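Side-chain contact in putative transcriptional regulator (Clostridium difficile, PDB 3QI7), which is of unknown function but has a periplasmic-binding-protein-like fold, is predicted to be a lipoprotein, and probably binds a small ligand such as a sugar: residues M304-D307 with A308-P311. Residues are numbered along the deposited sequence; the frame is centred on the assembly and turned at random.
Sequences MPMD and AFLP
The carbonyl oxygen of Pro305, the N-cap residue, takes two backbone N-H groups of the first turn of helix 306-324. Phe309 N donates to Pro305 O over 2.9 Å, lying in the carbonyl plane with a nearly straight N-H...O angle of 165°. Ala308 N reaches the same Pro305 O at 3.1 Å, but from above that plane, and its bond is more bent. The next rung is regular, Leu310 N to Met306 O. One residue further the ladder breaks: Pro311 has no N-H to give, its ring carbon CG sits 3.2 Å from Asp307 O, and that buried oxygen has no partner in the model. The helix is kinked there.

Two selenomethionines, Met304 and Met306, border the Phe309 ring. In the conformer given here, one of two, Met304 crosses Phe309 at about a right angle; its CG lies between the backbone N and carbonyl carbon (chi1 49°), which brings SE to the ring edge, 4.0 Å from Phe309 CD1, while the bend at chi3 turns CE back onto Ala308 CB. Met306 runs alongside Phe309 in the same direction, and its SE meets Phe309 CD2 obliquely at 4.1 Å, a second Met-aromatic contact. Bent twice, the Met306 chain ends with CE pressed against Leu310 CG at 3.3 Å, tighter than usual for two carbons. This N-terminal turn lies buried near the centre of the chain: helix 26-42 covers Ala308, and strand 361-370 of the mixed sheet meets Met306, Phe309 and Leu310.

Backbone bonds thus start the helix, whereas at Pro311 the lost hydrogen bond leaves the buried Asp307 O against Pro311 CG and CD, a probable energetic cost that accompanies the kink.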
# COMPACT_ATOMS: atom_id res chain seq x y z
N MSE A 304 -4.57 -3.15 7.20
CA MSE A 304 -3.34 -3.76 6.69
C MSE A 304 -2.59 -2.79 5.78
O MSE A 304 -3.20 -1.86 5.26
CB MSE A 304 -3.62 -5.10 5.96
CG MSE A 304 -4.72 -5.11 4.92
SE MSE A 304 -5.28 -6.93 4.34
CE MSE A 304 -3.59 -7.74 3.87
N PRO A 305 -1.28 -3.00 5.58
CA PRO A 305 -0.59 -2.07 4.70
C PRO A 305 -1.02 -2.25 3.27
O PRO A 305 -1.38 -3.34 2.90
CB PRO A 305 0.87 -2.45 4.82
CG PRO A 305 0.93 -3.66 5.80
CD PRO A 305 -0.44 -4.14 6.00
N MSE A 306 -0.94 -1.20 2.49
CA MSE A 306 -1.28 -1.31 1.07
C MSE A 306 -0.29 -2.26 0.31
O MSE A 306 -0.68 -2.97 -0.64
CB MSE A 306 -1.28 0.09 0.44
CG MSE A 306 -2.52 0.91 0.73
SE MSE A 306 -4.10 0.03 -0.09
CE MSE A 306 -3.77 0.24 -1.89
N ASP A 307 0.97 -2.28 0.74
CA ASP A 307 1.97 -3.20 0.17
C ASP A 307 1.60 -4.67 0.32
O ASP A 307 2.07 -5.51 -0.45
CB ASP A 307 3.36 -2.99 0.83
CG ASP A 307 4.10 -1.75 0.31
OD1 ASP A 307 3.57 -1.06 -0.58
OD2 ASP A 307 5.22 -1.46 0.81
N ALA A 308 0.79 -4.99 1.33
CA ALA A 308 0.23 -6.33 1.49
C ALA A 308 -1.16 -6.51 0.85
O ALA A 308 -1.44 -7.52 0.21
CB ALA A 308 0.20 -6.74 2.99
N PHE A 309 -2.02 -5.51 1.01
CA PHE A 309 -3.36 -5.59 0.45
C PHE A 309 -3.42 -5.71 -1.07
O PHE A 309 -4.15 -6.57 -1.57
CB PHE A 309 -4.23 -4.42 0.96
CG PHE A 309 -5.62 -4.44 0.42
CD1 PHE A 309 -6.55 -5.34 0.92
CD2 PHE A 309 -5.97 -3.62 -0.66
CE1 PHE A 309 -7.86 -5.37 0.41
CE2 PHE A 309 -7.26 -3.63 -1.18
CZ PHE A 309 -8.21 -4.53 -0.67
N LEU A 310 -2.72 -4.86 -1.81
CA LEU A 310 -2.87 -4.85 -3.26
C LEU A 310 -2.51 -6.21 -3.87
O LEU A 310 -3.31 -6.77 -4.63
CB LEU A 310 -2.08 -3.71 -3.94
CG LEU A 310 -2.63 -2.30 -3.67
CD1 LEU A 310 -1.57 -1.23 -4.00
CD2 LEU A 310 -3.99 -2.07 -4.41
N PRO A 311 -1.31 -6.74 -3.56
CA PRO A 311 -0.99 -8.06 -4.14
C PRO A 311 -1.93 -9.19 -3.66
O PRO A 311 -2.29 -10.05 -4.45
CB PRO A 311 0.48 -8.28 -3.72
CG PRO A 311 0.66 -7.43 -2.55
CD PRO A 311 -0.19 -6.21 -2.78